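Local coordinates for protein dual specificity phosphatase 28 (Homo sapiens, PDB 5Y15) that hydrolyses a synthetic aryl phosphate in vitro but has almost no activity on phosphotyrosine, making it a weak member of the dual-specificity protein phosphatases, at residues A[59-64]-A[119-124]; A[139-144]-A[172-177]. The protein carries 2 engineered substitutions. All coordinates share one frame; numbering follows the deposited sequence.

Both contacts belong to the catalytic domain of a dual-specificity phosphatase, and they lie on opposite sides of the chain's centre, with their own centres about 23 Å apart and nearest atoms about 7 Å apart. Contact 1 sets helix 58-63 against strand 119-123, the middle strand of the mixed sheet. Contact 2 pairs the end of helix 130-142 with helix 165-179. Both segments of contact 1 precede both segments of contact 2, and strand 119-123 leads through the active-site position 124 into helix 130-142. Contact 1 thus packs a short helix on one face of the sheet, while contact 2 joins two helices of the group on the other face, where Val122 of the central strand touches helix 130-142.

Contact 1 (A[59-64]-A[119-124]); sequences EQLARA and ACLVYS. Engineered in segment 119-124: Ser124 (natural residue Cys).
The central strand of the phosphatase sheet, which leads into the active-site loop, meets helix 58-63 through Leu61 and Leu121. CD2 of Leu61 lies 3.7 Å from CD2 of Leu121, and CD1 of Leu61 reaches the same Leu121 methyl at 4.0 Å. This one methyl therefore faces both branches of Leu61, while Leu121 CB stands 4.1 Å from Leu61 CD2. The two side chains cross at about a right angle. Leu121 CB is directed at the helix, and the turns at chi1 (157°, CG anti to the backbone N) and chi2 (73°) bring CD2 against both Leu61 methyls. At the helix end the backbone takes over: Ala64 O sits 3.6 Å from Ala119 CB, a plain van der Waals touch. Val66 of strand 66-71 touches both leucines and carries the apolar patch onto the neighbouring strand. On the other face of the sheet, Val122 packs against helices 100-115 and 130-142. Beyond the strand, engineered Ser124 replaces the cysteine assigned as the phosphocysteine nucleophile, and its OG is hydrogen-bonded to Ser131 OG. No hydrogen bond joins the two segments; the buried, apolar leucine pair holds by shape and van der Waals contact rather than by direction-specific bonds.

Contact 2 (A[139-144]-A[172-177]); sequences LMRHRG and QKYEEA
Arg141 runs past the phenol end of Tyr174, where helix 130-142 lies beside helix 165-179. Its CB is 3.5 Å from Tyr174 OH and 4.2 Å from Tyr174 CE2, coming at the ring obliquely. CG, placed anti to the backbone N (chi1 170°), is also 3.5 Å from Tyr174 OH, and it lies above one face of the His142 ring, toward the rim. A bend at chi2 (62°) keeps CD 3.7 Å from Tyr174 OH. At the tip, NE forms a salt bridge with Glu104 of helix 100-115, while His142 NE2 stands above one guanidinium face, toward its rim. Guanidinium and phenol planes are 44° apart, with Tyr174 OH near the guanidinium plane at its edge. That hydroxyl hydrogen-bonds to Glu104 as well, so one carboxylate grips both side chains. Alongside, Met140 CE meets the edge of the Tyr174 ring, 4.4 Å from CD2, and Met140 SD lies 4.1 Å from Glu175 CB. Glu175 OE2 accepts a hydrogen bond from Leu147 N, tying helix 165-179 to helix 147-157. This mixed packing of helices 130-142 and 165-179, with Glu104 from 100-115, belongs to the helical side of the alpha/beta protein-tyrosine-phosphatase fold, away from the annotated site.

Contact 1 (A[59-64]-A[119-124])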
ATOM      1  N   GLU A  59      16.262   7.987 -10.250  1.00 75.69           N
ATOM      2  CA  GLU A  59      17.355   8.530  -9.452  1.00 72.70           C
ATOM      3  C   GLU A  59      16.899   9.691  -8.577  1.00 65.31           C
ATOM      4  O   GLU A  59      17.423   9.872  -7.467  1.00 72.14           O
ATOM      5  CB  GLU A  59      18.515   8.951 -10.367  1.00 83.82           C
ATOM      6  CG  GLU A  59      19.674   9.722  -9.670  1.00 98.29           C
ATOM      7  CD  GLU A  59      20.529   8.857  -8.726  1.00103.73           C
ATOM      8  OE1 GLU A  59      20.154   8.720  -7.532  1.00 95.12           O
ATOM      9  OE2 GLU A  59      21.580   8.340  -9.184  1.00 99.78           O
ATOM     10  N   GLN A  60      15.931  10.483  -9.039  1.00 66.10           N
ATOM     11  CA  GLN A  60      15.342  11.468  -8.140  1.00 60.52           C
ATOM     12  C   GLN A  60      14.609  10.763  -7.011  1.00 53.08           C
ATOM     13  O   GLN A  60      14.678  11.182  -5.856  1.00 53.60           O
ATOM     14  CB  GLN A  60      14.388  12.394  -8.897  1.00 55.81           C
ATOM     15  CG  GLN A  60      14.839  12.784 -10.289  1.00 73.07           C
ATOM     16  CD  GLN A  60      14.406  14.194 -10.675  1.00 82.00           C
ATOM     17  OE1 GLN A  60      13.239  14.564 -10.526  1.00 77.89           O
ATOM     18  NE2 GLN A  60      15.348  14.981 -11.192  1.00 87.44           N
ATOM     19  N   LEU A  61      13.914   9.675  -7.326  1.00 58.03           N
ATOM     20  CA  LEU A  61      13.218   8.929  -6.289  1.00 50.73           C
ATOM     21  C   LEU A  61      14.190   8.363  -5.262  1.00 48.80           C
ATOM     22  O   LEU A  61      13.893   8.352  -4.061  1.00 54.74           O
ATOM     23  CB  LEU A  61      12.375   7.819  -6.936  1.00 53.18           C
ATOM     24  CG  LEU A  61      11.228   8.350  -7.808  1.00 49.87           C
ATOM     25  CD1 LEU A  61      10.428   7.244  -8.465  1.00 65.00           C
ATOM     26  CD2 LEU A  61      10.339   9.206  -6.965  1.00 57.03           C
ATOM     27  N   ALA A  62      15.340   7.857  -5.703  1.00 53.52           N
ATOM     28  CA  ALA A  62      16.286   7.323  -4.729  1.00 54.26           C
ATOM     29  C   ALA A  62      16.940   8.441  -3.936  1.00 64.54           C
ATOM     30  O   ALA A  62      17.168   8.295  -2.730  1.00 51.43           O
ATOM     31  CB  ALA A  62      17.358   6.464  -5.399  1.00 48.66           C
ATOM     32  N   ARG A  63      17.222   9.573  -4.591  1.00 66.01           N
ATOM     33  CA  ARG A  63      17.819  10.718  -3.905  1.00 49.17           C
ATOM     34  C   ARG A  63      16.893  11.261  -2.826  1.00 67.89           C
ATOM     35  O   ARG A  63      17.351  11.591  -1.718  1.00 47.21           O
ATOM     36  CB  ARG A  63      18.184  11.806  -4.921  1.00 61.13           C
ATOM     37  CG  ARG A  63      17.067  12.783  -5.269  1.00 68.10           C
ATOM     38  CD  ARG A  63      17.430  13.793  -6.348  1.00 73.24           C
ATOM     39  NE  ARG A  63      18.745  14.383  -6.139  1.00 78.31           N
ATOM     40  CZ  ARG A  63      18.993  15.382  -5.291  1.00 82.47           C
ATOM     41  NH1 ARG A  63      18.017  15.905  -4.564  1.00 83.84           N
ATOM     42  NH2 ARG A  63      20.224  15.868  -5.165  1.00 84.51           N
ATOM     43  N   ALA A  64      15.591  11.341  -3.119  1.00 57.11           N
ATOM     44  CA  ALA A  64      14.612  11.785  -2.143  1.00 50.25           C
ATOM     45  C   ALA A  64      14.296  10.710  -1.115  1.00 51.34           C
ATOM     46  O   ALA A  64      13.438  10.932  -0.254  1.00 50.35           O
ATOM     47  CB  ALA A  64      13.333  12.235  -2.837  1.00 51.22           C
ATOM     48  N   ALA A 119      10.112   8.309   2.392  1.00 40.57           N
ATOM     49  CA  ALA A 119       9.257   9.311   1.787  1.00 41.89           C
ATOM     50  C   ALA A 119       8.312   8.626   0.818  1.00 41.95           C
ATOM     51  O   ALA A 119       8.583   7.534   0.329  1.00 42.46           O
ATOM     52  CB  ALA A 119      10.085  10.370   1.048  1.00 38.12           C
ATOM     53  N   CYS A 120       7.209   9.288   0.515  1.00 46.77           N
ATOM     54  CA  CYS A 120       6.231   8.732  -0.399  1.00 40.98           C
ATOM     55  C   CYS A 120       6.196   9.575  -1.649  1.00 44.59           C
ATOM     56  O   CYS A 120       6.321  10.801  -1.596  1.00 39.97           O
ATOM     57  CB  CYS A 120       4.811   8.713   0.172  1.00 43.94           C
ATOM     58  SG  CYS A 120       4.620   7.867   1.725  1.00 46.29           S
ATOM     59  N   LEU A 121       5.973   8.897  -2.769  1.00 39.31           N
ATOM     60  CA  LEU A 121       5.670   9.551  -4.025  1.00 35.11           C
ATOM     61  C   LEU A 121       4.248   9.136  -4.365  1.00 32.98           C
ATOM     62  O   LEU A 121       3.953   7.940  -4.434  1.00 38.29           O
ATOM     63  CB  LEU A 121       6.647   9.128  -5.129  1.00 33.04           C
ATOM     64  CG  LEU A 121       6.054   9.326  -6.513  1.00 42.36           C
ATOM     65  CD1 LEU A 121       6.010  10.818  -6.832  1.00 38.97           C
ATOM     66  CD2 LEU A 121       6.769   8.504  -7.609  1.00 51.76           C
ATOM     67  N   VAL A 122       3.363  10.109  -4.507  1.00 29.48           N
ATOM     68  CA  VAL A 122       1.992   9.894  -4.949  1.00 26.81           C
ATOM     69  C   VAL A 122       1.940  10.397  -6.379  1.00 36.85           C
ATOM     70  O   VAL A 122       2.291  11.554  -6.637  1.00 32.56           O
ATOM     71  CB  VAL A 122       0.977  10.659  -4.084  1.00 29.62           C
ATOM     72  CG1 VAL A 122      -0.428  10.422  -4.560  1.00 26.96           C
ATOM     73  CG2 VAL A 122       1.097  10.278  -2.603  1.00 30.23           C
ATOM     74  N   TYR A 123       1.515   9.551  -7.317  1.00 39.74           N
ATOM     75  CA  TYR A 123       1.493  10.013  -8.694  1.00 37.83           C
ATOM     76  C   TYR A 123       0.281   9.495  -9.445  1.00 37.13           C
ATOM     77  O   TYR A 123      -0.272   8.437  -9.141  1.00 31.11           O
ATOM     78  CB  TYR A 123       2.773   9.639  -9.425  1.00 43.59           C
ATOM     79  CG  TYR A 123       2.934   8.186  -9.786  1.00 48.14           C
ATOM     80  CD1 TYR A 123       3.466   7.286  -8.879  1.00 44.64           C
ATOM     81  CD2 TYR A 123       2.606   7.727 -11.060  1.00 41.28           C
ATOM     82  CE1 TYR A 123       3.630   5.955  -9.207  1.00 41.80           C
ATOM     83  CE2 TYR A 123       2.774   6.405 -11.405  1.00 53.06           C
ATOM     84  CZ  TYR A 123       3.290   5.519 -10.473  1.00 54.29           C
ATOM     85  OH  TYR A 123       3.468   4.188 -10.806  1.00 51.24           O
ATOM     86  N   SER A 124      -0.121  10.275 -10.437  1.00 37.02           N
ATOM     87  CA  SER A 124      -1.187   9.914 -11.350  1.00 38.07           C
ATOM     88  C   SER A 124      -0.695  10.304 -12.731  1.00 37.22           C
ATOM     89  O   SER A 124       0.425  10.803 -12.886  1.00 39.62           O
ATOM     90  CB  SER A 124      -2.516  10.590 -10.983  1.00 30.43           C
ATOM     91  OG  SER A 124      -2.404  12.004 -11.047  1.00 33.73           O
TER

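Contact 2 (A[139-144]-A[172-177])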
ATOM      1  N   LEU A 139      -2.570  14.703   4.028  1.00 33.95           N
ATOM      2  CA  LEU A 139      -2.275  15.820   4.914  1.00 36.03           C
ATOM      3  C   LEU A 139      -3.382  16.024   5.940  1.00 42.72           C
ATOM      4  O   LEU A 139      -3.108  16.369   7.096  1.00 32.66           O
ATOM      5  CB  LEU A 139      -2.046  17.087   4.100  1.00 35.71           C
ATOM      6  CG  LEU A 139      -0.811  16.999   3.207  1.00 25.45           C
ATOM      7  CD1 LEU A 139      -0.730  18.260   2.375  1.00 25.75           C
ATOM      8  CD2 LEU A 139       0.433  16.851   4.083  1.00 31.93           C
ATOM      9  N   MET A 140      -4.635  15.795   5.547  1.00 36.99           N
ATOM     10  CA  MET A 140      -5.720  15.942   6.509  1.00 37.51           C
ATOM     11  C   MET A 140      -5.675  14.857   7.576  1.00 39.40           C
ATOM     12  O   MET A 140      -5.897  15.134   8.760  1.00 33.22           O
ATOM     13  CB  MET A 140      -7.071  15.867   5.803  1.00 32.80           C
ATOM     14  CG  MET A 140      -7.593  17.163   5.250  1.00 38.81           C
ATOM     15  SD  MET A 140      -9.159  16.813   4.419  1.00 49.22           S
ATOM     16  CE  MET A 140      -8.533  16.144   2.985  1.00 25.59           C
ATOM     17  N   ARG A 141      -5.426  13.614   7.163  1.00 33.96           N
ATOM     18  CA  ARG A 141      -5.579  12.457   8.040  1.00 31.23           C
ATOM     19  C   ARG A 141      -4.401  12.286   8.999  1.00 45.64           C
ATOM     20  O   ARG A 141      -4.600  11.868  10.147  1.00 41.18           O
ATOM     21  CB  ARG A 141      -5.788  11.204   7.192  1.00 33.58           C
ATOM     22  CG  ARG A 141      -5.731   9.887   7.940  1.00 41.87           C
ATOM     23  CD  ARG A 141      -6.839   9.784   8.994  1.00 53.06           C
ATOM     24  NE  ARG A 141      -6.809   8.487   9.665  1.00 53.28           N
ATOM     25  CZ  ARG A 141      -6.139   8.248  10.792  1.00 43.91           C
ATOM     26  NH1 ARG A 141      -5.448   9.218  11.378  1.00 45.07           N
ATOM     27  NH2 ARG A 141      -6.160   7.037  11.333  1.00 54.97           N
ATOM     28  N   HIS A 142      -3.168  12.578   8.560  1.00 40.83           N
ATOM     29  CA  HIS A 142      -1.997  12.295   9.385  1.00 39.83           C
ATOM     30  C   HIS A 142      -1.136  13.504   9.723  1.00 40.24           C
ATOM     31  O   HIS A 142      -0.185  13.365  10.506  1.00 32.65           O
ATOM     32  CB  HIS A 142      -1.130  11.211   8.735  1.00 40.54           C
ATOM     33  CG  HIS A 142      -1.753   9.855   8.780  1.00 37.48           C
ATOM     34  ND1 HIS A 142      -2.199   9.195   7.654  1.00 40.75           N
ATOM     35  CD2 HIS A 142      -2.033   9.043   9.827  1.00 32.28           C
ATOM     36  CE1 HIS A 142      -2.706   8.024   8.002  1.00 36.33           C
ATOM     37  NE2 HIS A 142      -2.617   7.909   9.318  1.00 45.70           N
ATOM     38  N   ARG A 143      -1.435  14.676   9.174  1.00 31.25           N
ATOM     39  CA  ARG A 143      -0.775  15.898   9.595  1.00 40.87           C
ATOM     40  C   ARG A 143      -1.807  16.880  10.135  1.00 41.66           C
ATOM     41  O   ARG A 143      -1.518  18.064  10.281  1.00 32.72           O
ATOM     42  CB  ARG A 143       0.008  16.514   8.438  1.00 35.62           C
ATOM     43  CG  ARG A 143       0.908  15.539   7.690  1.00 42.06           C
ATOM     44  CD  ARG A 143       2.256  15.390   8.321  1.00 46.19           C
ATOM     45  NE  ARG A 143       3.031  14.348   7.653  1.00 35.85           N
ATOM     46  CZ  ARG A 143       3.854  14.566   6.630  1.00 49.52           C
ATOM     47  NH1 ARG A 143       4.021  15.800   6.160  1.00 40.70           N
ATOM     48  NH2 ARG A 143       4.515  13.554   6.075  1.00 43.21           N
ATOM     49  N   GLY A 144      -2.983  16.374  10.488  1.00 40.33           N
ATOM     50  CA  GLY A 144      -4.022  17.175  11.130  1.00 44.09           C
ATOM     51  C   GLY A 144      -4.370  18.475  10.448  1.00 45.12           C
ATOM     52  O   GLY A 144      -4.784  19.429  11.125  1.00 39.29           O
ATOM     53  N   GLN A 172     -14.492  16.541   0.834  1.00 32.04           N
ATOM     54  CA  GLN A 172     -15.320  17.264   1.789  1.00 34.82           C
ATOM     55  C   GLN A 172     -15.961  16.300   2.778  1.00 42.21           C
ATOM     56  O   GLN A 172     -15.964  16.547   3.994  1.00 47.92           O
ATOM     57  CB  GLN A 172     -16.401  18.030   1.027  1.00 37.34           C
ATOM     58  CG  GLN A 172     -15.922  19.313   0.354  1.00 45.24           C
ATOM     59  CD  GLN A 172     -17.040  20.038  -0.377  1.00 56.97           C
ATOM     60  OE1 GLN A 172     -18.038  19.428  -0.769  1.00 49.87           O
ATOM     61  NE2 GLN A 172     -16.858  21.335  -0.607  1.00 51.01           N
ATOM     62  N   LYS A 173     -16.451  15.162   2.277  1.00 47.23           N
ATOM     63  CA  LYS A 173     -17.043  14.164   3.160  1.00 47.64           C
ATOM     64  C   LYS A 173     -15.990  13.540   4.067  1.00 43.41           C
ATOM     65  O   LYS A 173     -16.260  13.255   5.237  1.00 36.90           O
ATOM     66  CB  LYS A 173     -17.738  13.088   2.319  1.00 44.89           C
ATOM     67  CG  LYS A 173     -18.430  11.984   3.119  1.00 60.71           C
ATOM     68  CD  LYS A 173     -19.442  12.574   4.124  1.00 69.34           C
ATOM     69  CE  LYS A 173     -20.841  11.969   3.979  1.00 60.22           C
ATOM     70  NZ  LYS A 173     -20.798  10.495   3.720  1.00 67.69           N
ATOM     71  N   TYR A 174     -14.783  13.322   3.543  1.00 37.40           N
ATOM     72  CA  TYR A 174     -13.701  12.776   4.352  1.00 31.55           C
ATOM     73  C   TYR A 174     -13.346  13.727   5.484  1.00 45.71           C
ATOM     74  O   TYR A 174     -13.071  13.293   6.610  1.00 38.28           O
ATOM     75  CB  TYR A 174     -12.485  12.532   3.474  1.00 28.86           C
ATOM     76  CG  TYR A 174     -11.371  11.706   4.074  1.00 26.70           C
ATOM     77  CD1 TYR A 174     -11.597  10.411   4.522  1.00 33.57           C
ATOM     78  CD2 TYR A 174     -10.077  12.196   4.128  1.00 31.68           C
ATOM     79  CE1 TYR A 174     -10.562   9.629   5.022  1.00 41.15           C
ATOM     80  CE2 TYR A 174      -9.041  11.424   4.619  1.00 37.79           C
ATOM     81  CZ  TYR A 174      -9.289  10.150   5.080  1.00 39.77           C
ATOM     82  OH  TYR A 174      -8.254   9.385   5.564  1.00 35.93           O
ATOM     83  N   GLU A 175     -13.362  15.034   5.207  1.00 38.61           N
ATOM     84  CA  GLU A 175     -13.089  15.995   6.262  1.00 41.29           C
ATOM     85  C   GLU A 175     -14.152  15.920   7.342  1.00 44.48           C
ATOM     86  O   GLU A 175     -13.835  15.783   8.529  1.00 46.76           O
ATOM     87  CB  GLU A 175     -13.003  17.404   5.688  1.00 35.58           C
ATOM     88  CG  GLU A 175     -12.400  18.420   6.675  1.00 34.67           C
ATOM     89  CD  GLU A 175     -12.614  19.842   6.231  1.00 35.64           C
ATOM     90  OE1 GLU A 175     -13.619  20.112   5.539  1.00 41.23           O
ATOM     91  OE2 GLU A 175     -11.747  20.686   6.529  1.00 39.80           O
ATOM     92  N   GLU A 176     -15.429  15.905   6.945  1.00 49.49           N
ATOM     93  CA  GLU A 176     -16.441  15.887   7.994  1.00 50.98           C
ATOM     94  C   GLU A 176     -16.437  14.558   8.746  1.00 52.89           C
ATOM     95  O   GLU A 176     -16.799  14.512   9.929  1.00 55.53           O
ATOM     96  CB  GLU A 176     -17.817  16.218   7.411  1.00 56.80           C
ATOM     97  CG  GLU A 176     -18.591  15.064   6.810  1.00 70.77           C
ATOM     98  CD  GLU A 176     -19.946  15.508   6.245  1.00 79.09           C
ATOM     99  OE1 GLU A 176     -20.801  15.986   7.029  1.00 72.92           O
ATOM    100  OE2 GLU A 176     -20.149  15.391   5.010  1.00 85.71           O
ATOM    101  N   ALA A 177     -15.982  13.481   8.105  1.00 45.54           N
ATOM    102  CA  ALA A 177     -15.779  12.235   8.835  1.00 45.80           C
ATOM    103  C   ALA A 177     -14.633  12.359   9.833  1.00 47.90           C
ATOM    104  O   ALA A 177     -14.714  11.839  10.949  1.00 54.26           O
ATOM    105  CB  ALA A 177     -15.523  11.088   7.862  1.00 44.71           C
TER